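Local coordinates for phage terminase large subunit (Thermus phage P7426, PDB 7KS4), which is the ATPase domain of a terminase that probably powers the ATP-driven translocation of viral DNA into empty capsids, the intact protein probably also cutting the viral genome as an endonuclease, at residues F16-Y21 and A93-A98; K88-A93 and T99-Q104. All coordinates share one frame; numbering follows the deposited sequence.

Contact 1. Residues F16-Y21 and A93-A98; sequences FELLGY and AEVFPA
Leu18 reaches across from the last turn of helix 13-19 and ends in a fork, one methyl directed at Val95 and the other at Phe96. CD2 approaches CG2 of Val95 to 4.4 Å, methyl against methyl. CD1 lies 4.3 Å from CZ of Phe96, at the far tip of the benzyl group, and meets that ring obliquely. CB of Leu18 already points at the loop; with CG anti to the carbonyl carbon (chi1 -74°) and CD1 anti to CA (chi2 175°), the two methyls face different loop residues. On the loop side, CG2 of Val95 sits between its own backbone N and carbonyl carbon. That branch also comes within 3.9 Å of CE2 of Phe96, so the valine methyl and the outer part of the ring form adjoining apolar surfaces. The backbones stay well apart, the CA atoms of Leu18 and Val95 being 8.8 Å from each other, and side chains alone bridge the gap. Only 89 Å² is buried between the two segments in this surface contact, and no hydrogen bond crosses. Helix 13-19 closes here with a Schellman motif: Tyr21 N bonds Phe16 O at 3.0 Å and Gly20 N bonds Glu17 O at 3.2 Å, while Gly20 takes positive phi and turns the chain out of the helix. The N-terminal helix of the ATPase domain is set against the loop 93-98, which joins helix 75-92 to the edge strand 99-104. Leu18 also packs on Leu92 near the end of helix 75-92, and the ring of Phe96 meets that of Phe61 on helix 48-62, the planes inclined at about 30°.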
ATOM      1  N   PHE A  16       9.676  13.454   0.042  1.00 29.75           N
ATOM      2  CA  PHE A  16       9.536  13.011   1.430  1.00 31.21           C
ATOM      3  C   PHE A  16       9.637  14.186   2.391  1.00 33.01           C
ATOM      4  O   PHE A  16       8.842  14.309   3.334  1.00 33.24           O
ATOM      5  CB  PHE A  16      10.616  11.983   1.777  1.00 33.52           C
ATOM      6  CG  PHE A  16      10.523  10.695   1.009  1.00 32.87           C
ATOM      7  CD1 PHE A  16       9.314  10.241   0.503  1.00 30.24           C
ATOM      8  CD2 PHE A  16      11.659   9.923   0.811  1.00 35.45           C
ATOM      9  CE1 PHE A  16       9.246   9.040  -0.196  1.00 30.25           C
ATOM     10  CE2 PHE A  16      11.592   8.729   0.118  1.00 34.52           C
ATOM     11  CZ  PHE A  16      10.384   8.288  -0.384  1.00 31.88           C
ATOM     12  N   GLU A  17      10.629  15.049   2.178  1.00 32.17           N
ATOM     13  CA  GLU A  17      10.822  16.202   3.046  1.00 36.06           C
ATOM     14  C   GLU A  17       9.596  17.110   3.046  1.00 35.42           C
ATOM     15  O   GLU A  17       9.210  17.643   4.094  1.00 34.59           O
ATOM     16  CB  GLU A  17      12.066  16.961   2.597  1.00 40.76           C
ATOM     17  CG  GLU A  17      12.508  18.062   3.522  1.00 49.92           C
ATOM     18  CD  GLU A  17      13.328  17.557   4.701  1.00 56.71           C
ATOM     19  OE1 GLU A  17      13.195  16.366   5.065  1.00 57.10           O
ATOM     20  OE2 GLU A  17      14.113  18.357   5.256  1.00 62.42           O
ATOM     21  N   LEU A  18       8.974  17.310   1.881  1.00 39.53           N
ATOM     22  CA  LEU A  18       7.709  18.041   1.844  1.00 42.32           C
ATOM     23  C   LEU A  18       6.657  17.357   2.709  1.00 43.98           C
ATOM     24  O   LEU A  18       5.881  18.021   3.401  1.00 47.32           O
ATOM     25  CB  LEU A  18       7.204  18.169   0.402  1.00 40.08           C
ATOM     26  CG  LEU A  18       7.920  19.156  -0.523  1.00 40.17           C
ATOM     27  CD1 LEU A  18       7.370  19.056  -1.952  1.00 39.26           C
ATOM     28  CD2 LEU A  18       7.776  20.576   0.000  1.00 41.94           C
ATOM     29  N   LEU A  19       6.619  16.032   2.700  1.00 45.49           N
ATOM     30  CA  LEU A  19       5.597  15.334   3.466  1.00 46.15           C
ATOM     31  C   LEU A  19       5.868  15.305   4.963  1.00 46.68           C
ATOM     32  O   LEU A  19       4.987  14.884   5.720  1.00 49.74           O
ATOM     33  CB  LEU A  19       5.451  13.898   2.963  1.00 44.65           C
ATOM     34  CG  LEU A  19       4.548  13.711   1.751  1.00 44.05           C
ATOM     35  CD1 LEU A  19       4.626  12.273   1.281  1.00 42.79           C
ATOM     36  CD2 LEU A  19       3.121  14.095   2.090  1.00 45.63           C
ATOM     37  N   GLY A  20       7.041  15.737   5.416  1.00 41.39           N
ATOM     38  CA  GLY A  20       7.404  15.495   6.799  1.00 42.64           C
ATOM     39  C   GLY A  20       7.625  14.028   7.076  1.00 41.17           C
ATOM     40  O   GLY A  20       7.407  13.571   8.200  1.00 41.74           O
ATOM     41  N   TYR A  21       8.077  13.285   6.074  1.00 40.17           N
ATOM     42  CA  TYR A  21       8.165  11.833   6.116  1.00 40.79           C
ATOM     43  C   TYR A  21       9.627  11.415   6.079  1.00 41.74           C
ATOM     44  O   TYR A  21      10.379  11.857   5.205  1.00 43.90           O
ATOM     45  CB  TYR A  21       7.395  11.242   4.933  1.00 35.59           C
ATOM     46  CG  TYR A  21       7.474   9.738   4.744  1.00 34.27           C
ATOM     47  CD1 TYR A  21       7.027   8.861   5.728  1.00 35.47           C
ATOM     48  CD2 TYR A  21       7.937   9.202   3.552  1.00 32.23           C
ATOM     49  CE1 TYR A  21       7.075   7.489   5.539  1.00 34.83           C
ATOM     50  CE2 TYR A  21       7.979   7.824   3.348  1.00 31.82           C
ATOM     51  CZ  TYR A  21       7.549   6.977   4.347  1.00 34.26           C
ATOM     52  OH  TYR A  21       7.581   5.610   4.156  1.00 35.99           O
ATOM     53  N   ALA A  93      -1.281  20.169  -0.495  1.00 34.92           N
ATOM     54  CA  ALA A  93      -1.864  21.037  -1.507  1.00 35.31           C
ATOM     55  C   ALA A  93      -1.511  22.496  -1.276  1.00 36.45           C
ATOM     56  O   ALA A  93      -1.512  23.278  -2.237  1.00 37.47           O
ATOM     57  CB  ALA A  93      -3.386  20.864  -1.541  1.00 37.58           C
ATOM     58  N   GLU A  94      -1.199  22.879  -0.033  1.00 34.64           N
ATOM     59  CA  GLU A  94      -0.811  24.258   0.239  1.00 34.02           C
ATOM     60  C   GLU A  94       0.336  24.704  -0.656  1.00 33.59           C
ATOM     61  O   GLU A  94       0.357  25.852  -1.113  1.00 33.91           O
ATOM     62  CB  GLU A  94      -0.417  24.420   1.707  1.00 34.55           C
ATOM     63  CG  GLU A  94       0.167  25.787   2.043  1.00 34.80           C
ATOM     64  CD  GLU A  94      -0.827  26.911   1.864  1.00 36.92           C
ATOM     65  OE1 GLU A  94      -2.041  26.633   1.950  1.00 37.35           O
ATOM     66  OE2 GLU A  94      -0.399  28.070   1.648  1.00 36.23           O
ATOM     67  N   VAL A  95       1.318  23.826  -0.890  1.00 37.37           N
ATOM     68  CA  VAL A  95       2.523  24.195  -1.634  1.00 37.31           C
ATOM     69  C   VAL A  95       2.418  23.878  -3.127  1.00 35.08           C
ATOM     70  O   VAL A  95       3.409  24.015  -3.850  1.00 33.65           O
ATOM     71  CB  VAL A  95       3.777  23.546  -1.024  1.00 39.08           C
ATOM     72  CG1 VAL A  95       3.938  23.974   0.432  1.00 42.88           C
ATOM     73  CG2 VAL A  95       3.742  22.035  -1.141  1.00 39.41           C
ATOM     74  N   PHE A  96       1.237  23.495  -3.614  1.00 32.98           N
ATOM     75  CA  PHE A  96       0.968  23.380  -5.048  1.00 31.98           C
ATOM     76  C   PHE A  96      -0.206  24.299  -5.358  1.00 32.62           C
ATOM     77  O   PHE A  96      -1.368  23.861  -5.356  1.00 31.19           O
ATOM     78  CB  PHE A  96       0.695  21.927  -5.431  1.00 32.11           C
ATOM     79  CG  PHE A  96       1.869  21.027  -5.170  1.00 32.63           C
ATOM     80  CD1 PHE A  96       2.988  21.094  -5.983  1.00 32.29           C
ATOM     81  CD2 PHE A  96       1.872  20.142  -4.099  1.00 34.28           C
ATOM     82  CE1 PHE A  96       4.090  20.294  -5.743  1.00 33.01           C
ATOM     83  CE2 PHE A  96       2.974  19.327  -3.855  1.00 34.76           C
ATOM     84  CZ  PHE A  96       4.083  19.406  -4.681  1.00 34.11           C
ATOM     85  N   PRO A  97       0.048  25.591  -5.597  1.00 32.50           N
ATOM     86  CA  PRO A  97      -1.066  26.552  -5.719  1.00 34.36           C
ATOM     87  C   PRO A  97      -2.070  26.223  -6.812  1.00 33.93           C
ATOM     88  O   PRO A  97      -3.210  26.709  -6.745  1.00 36.42           O
ATOM     89  CB  PRO A  97      -0.350  27.880  -6.005  1.00 35.85           C
ATOM     90  CG  PRO A  97       0.985  27.733  -5.341  1.00 35.23           C
ATOM     91  CD  PRO A  97       1.356  26.273  -5.523  1.00 33.48           C
ATOM     92  N   ALA A  98      -1.692  25.424  -7.812  1.00 32.04           N
ATOM     93  CA  ALA A  98      -2.584  25.041  -8.895  1.00 33.49           C
ATOM     94  C   ALA A  98      -3.414  23.801  -8.572  1.00 33.58           C
ATOM     95  O   ALA A  98      -3.935  23.165  -9.494  1.00 33.85           O
ATOM     96  CB  ALA A  98      -1.783  24.802 -10.181  1.00 32.59           C
TER

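Contact 2. Residues K88-A93 and T99-Q104; sequences KVERLA and TEVQLQ
Helix 88-92 and strand 99-104 run nearly antiparallel, their N-to-C directions 150° apart and their axes 8.5 Å from each other at closest approach. The short loop between them reverses the chain, so that Ala93 is matched with Thr99 (CA to CA 6.1 Å) and, one turn back, Glu90 with Val101 (CA to CA 6.3 Å). Along the strand the side chains alternate: Thr99, Val101 and Leu103 point at the helix, Glu100 and Gln102 away from it. Val101 is central. Its CG1, anti to the backbone N (chi1 180°), lies 3.8 Å from CG of Glu90, the two side chains crossing at about a right angle. Its other branch, CG2, touches both CB of Ala93 (3.6 Å) and CG1 of Val89 (3.7 Å). Beyond the valine, the extended chain of Glu90 runs across Leu103 and brings OE2 to 3.4 Å from CD2 of Leu103. At the other end, CB of Ala93 rests 3.6 Å from OG1 of Thr99, a hydroxyl that donates its hydrogen bond to Phe96 O in the loop. Strand 99-104 is the outermost strand on its side of the mixed sheet of this P-loop ATPase, paired antiparallel with 109-115, and helix 75-92 packs on its face. Val89 continues the apolar layer inward to Val112 on the neighbouring strand and Leu60 on helix 48-62. No hydrogen bond or salt bridge spans the 255 Å² buried here, so cohesion comes from dispersion and the burial of apolar groups. Glu90 contributes its CG methylene to that layer; across this contact its carboxylate meets just the apolar Leu103, and at this exposed position it probably stays ionised.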
ATOM      1  N   LYS A  88      -2.411  14.108   4.485  1.00 39.39           N
ATOM      2  CA  LYS A  88      -1.213  14.489   3.746  1.00 39.19           C
ATOM      3  C   LYS A  88      -1.562  15.291   2.501  1.00 36.46           C
ATOM      4  O   LYS A  88      -0.884  16.275   2.184  1.00 36.61           O
ATOM      5  CB  LYS A  88      -0.414  13.241   3.366  1.00 38.70           C
ATOM      6  CG  LYS A  88       0.113  12.471   4.562  1.00 41.29           C
ATOM      7  CD  LYS A  88       0.849  11.203   4.143  1.00 40.93           C
ATOM      8  CE  LYS A  88       1.726  10.684   5.268  1.00 45.41           C
ATOM      9  NZ  LYS A  88       0.986  10.576   6.544  1.00 48.17           N
ATOM     10  N   VAL A  89      -2.602  14.877   1.778  1.00 33.59           N
ATOM     11  CA  VAL A  89      -2.989  15.565   0.550  1.00 32.91           C
ATOM     12  C   VAL A  89      -3.512  16.961   0.864  1.00 33.25           C
ATOM     13  O   VAL A  89      -3.184  17.933   0.176  1.00 31.29           O
ATOM     14  CB  VAL A  89      -4.031  14.724  -0.213  1.00 32.70           C
ATOM     15  CG1 VAL A  89      -4.789  15.567  -1.239  1.00 32.81           C
ATOM     16  CG2 VAL A  89      -3.365  13.539  -0.903  1.00 31.30           C
ATOM     17  N   GLU A  90      -4.346  17.087   1.895  1.00 37.49           N
ATOM     18  CA  GLU A  90      -4.889  18.402   2.221  1.00 39.66           C
ATOM     19  C   GLU A  90      -3.802  19.353   2.698  1.00 39.44           C
ATOM     20  O   GLU A  90      -3.874  20.559   2.427  1.00 38.82           O
ATOM     21  CB  GLU A  90      -6.008  18.258   3.255  1.00 44.01           C
ATOM     22  CG  GLU A  90      -7.311  17.785   2.616  1.00 45.91           C
ATOM     23  CD  GLU A  90      -8.433  17.571   3.602  1.00 51.12           C
ATOM     24  OE1 GLU A  90      -8.207  17.687   4.825  1.00 54.02           O
ATOM     25  OE2 GLU A  90      -9.557  17.282   3.142  1.00 51.68           O
ATOM     26  N   ARG A  91      -2.783  18.836   3.388  1.00 39.16           N
ATOM     27  CA  ARG A  91      -1.666  19.675   3.807  1.00 39.39           C
ATOM     28  C   ARG A  91      -0.758  20.016   2.632  1.00 38.29           C
ATOM     29  O   ARG A  91      -0.398  21.183   2.425  1.00 37.91           O
ATOM     30  CB  ARG A  91      -0.877  18.965   4.907  1.00 40.39           C
ATOM     31  CG  ARG A  91       0.456  19.620   5.230  1.00 41.38           C
ATOM     32  CD  ARG A  91       1.005  19.119   6.556  1.00 43.47           C
ATOM     33  NE  ARG A  91       1.115  17.660   6.587  1.00 44.07           N
ATOM     34  CZ  ARG A  91       2.154  16.973   6.122  1.00 43.39           C
ATOM     35  NH1 ARG A  91       2.159  15.649   6.200  1.00 43.32           N
ATOM     36  NH2 ARG A  91       3.191  17.601   5.582  1.00 43.78           N
ATOM     37  N   LEU A  92      -0.368  19.002   1.854  1.00 36.81           N
ATOM     38  CA  LEU A  92       0.583  19.220   0.769  1.00 37.69           C
ATOM     39  C   LEU A  92       0.036  20.165  -0.288  1.00 35.48           C
ATOM     40  O   LEU A  92       0.808  20.881  -0.941  1.00 35.69           O
ATOM     41  CB  LEU A  92       0.955  17.884   0.126  1.00 37.80           C
ATOM     42  CG  LEU A  92       2.375  17.822  -0.420  1.00 39.78           C
ATOM     43  CD1 LEU A  92       3.371  17.799   0.736  1.00 42.62           C
ATOM     44  CD2 LEU A  92       2.539  16.599  -1.321  1.00 38.50           C
ATOM     45  N   ALA A  93      -1.281  20.169  -0.495  1.00 34.92           N
ATOM     46  CA  ALA A  93      -1.864  21.037  -1.507  1.00 35.31           C
ATOM     47  C   ALA A  93      -1.511  22.496  -1.276  1.00 36.45           C
ATOM     48  O   ALA A  93      -1.512  23.278  -2.237  1.00 37.47           O
ATOM     49  CB  ALA A  93      -3.386  20.864  -1.541  1.00 37.58           C
ATOM     50  N   THR A  99      -3.543  23.434  -7.296  1.00 34.53           N
ATOM     51  CA  THR A  99      -4.387  22.312  -6.909  1.00 33.50           C
ATOM     52  C   THR A  99      -5.443  22.754  -5.907  1.00 34.81           C
ATOM     53  O   THR A  99      -5.289  23.750  -5.194  1.00 35.87           O
ATOM     54  CB  THR A  99      -3.576  21.154  -6.299  1.00 32.44           C
ATOM     55  OG1 THR A  99      -3.034  21.549  -5.030  1.00 32.34           O
ATOM     56  CG2 THR A  99      -2.458  20.725  -7.230  1.00 31.36           C
ATOM     57  N   GLU A 100      -6.523  21.985  -5.866  1.00 36.30           N
ATOM     58  CA  GLU A 100      -7.594  22.189  -4.903  1.00 38.77           C
ATOM     59  C   GLU A 100      -8.160  20.823  -4.555  1.00 37.79           C
ATOM     60  O   GLU A 100      -8.464  20.036  -5.454  1.00 37.47           O
ATOM     61  CB  GLU A 100      -8.684  23.099  -5.470  1.00 43.50           C
ATOM     62  CG  GLU A 100      -9.831  23.364  -4.514  1.00 47.64           C
ATOM     63  CD  GLU A 100     -10.820  24.363  -5.080  1.00 52.65           C
ATOM     64  OE1 GLU A 100     -11.628  23.975  -5.951  1.00 54.97           O
ATOM     65  OE2 GLU A 100     -10.771  25.542  -4.673  1.00 55.65           O
ATOM     66  N   VAL A 101      -8.277  20.541  -3.261  1.00 38.43           N
ATOM     67  CA  VAL A 101      -8.669  19.224  -2.771  1.00 38.21           C
ATOM     68  C   VAL A 101     -10.160  19.224  -2.474  1.00 39.66           C
ATOM     69  O   VAL A 101     -10.688  20.167  -1.877  1.00 41.89           O
ATOM     70  CB  VAL A 101      -7.863  18.841  -1.516  1.00 39.34           C
ATOM     71  CG1 VAL A 101      -8.283  17.466  -1.002  1.00 40.46           C
ATOM     72  CG2 VAL A 101      -6.365  18.893  -1.810  1.00 37.74           C
ATOM     73  N   GLN A 102     -10.836  18.152  -2.878  1.00 40.70           N
ATOM     74  CA  GLN A 102     -12.250  17.952  -2.591  1.00 43.29           C
ATOM     75  C   GLN A 102     -12.410  16.583  -1.946  1.00 43.83           C
ATOM     76  O   GLN A 102     -11.883  15.588  -2.454  1.00 42.12           O
ATOM     77  CB  GLN A 102     -13.094  18.057  -3.867  1.00 43.80           C
ATOM     78  CG  GLN A 102     -14.590  18.089  -3.631  1.00 46.80           C
ATOM     79  CD  GLN A 102     -15.376  17.986  -4.922  1.00 48.83           C
ATOM     80  OE1 GLN A 102     -14.815  18.081  -6.017  1.00 48.16           O
ATOM     81  NE2 GLN A 102     -16.682  17.786  -4.802  1.00 51.98           N
ATOM     82  N   LEU A 103     -13.130  16.536  -0.830  1.00 45.80           N
ATOM     83  CA  LEU A 103     -13.224  15.342  -0.005  1.00 48.10           C
ATOM     84  C   LEU A 103     -14.681  14.965   0.207  1.00 53.68           C
ATOM     85  O   LEU A 103     -15.532  15.829   0.437  1.00 52.80           O
ATOM     86  CB  LEU A 103     -12.549  15.559   1.354  1.00 49.18           C
ATOM     87  CG  LEU A 103     -12.678  14.439   2.388  1.00 51.91           C
ATOM     88  CD1 LEU A 103     -12.159  13.107   1.837  1.00 50.31           C
ATOM     89  CD2 LEU A 103     -11.919  14.833   3.635  1.00 53.16           C
ATOM     90  N   GLN A 104     -14.957  13.667   0.130  1.00 60.62           N
ATOM     91  CA  GLN A 104     -16.256  13.099   0.480  1.00 66.90           C
ATOM     92  C   GLN A 104     -15.957  11.994   1.486  1.00 68.49           C
ATOM     93  O   GLN A 104     -15.766  10.837   1.103  1.00 68.28           O
ATOM     94  CB  GLN A 104     -16.980  12.589  -0.753  1.00 67.05           C
ATOM     95  CG  GLN A 104     -17.204  13.662  -1.803  1.00 66.84           C
ATOM     96  CD  GLN A 104     -17.677  13.096  -3.122  1.00 67.69           C
ATOM     97  OE1 GLN A 104     -17.853  11.888  -3.262  1.00 68.15           O
ATOM     98  NE2 GLN A 104     -17.885  13.970  -4.102  1.00 68.08           N
TER

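Overall arrangement
Contacts 1 and 2 lie about 10 Å apart, centre to centre, and share Ala93. Their segments alternate along the chain. A direct tie joins them: Arg91 NH1 makes a probable hydrogen bond of 3.0 Å to Leu19 O, and Leu19 CD2 packs 3.9 Å from Lys88 CB. Tyr21, at the end of segment 16-21, touches ADP, and the side chain of Leu18 is about 10 Å from that of Lys22, another ADP-binding residue. Contact 2 approaches the pocket indirectly, with the side chain of Val89 about 9 Å from that of ADP-binding Arg84, while Lys88 forms a salt bridge to Glu50 of the ADP pocket.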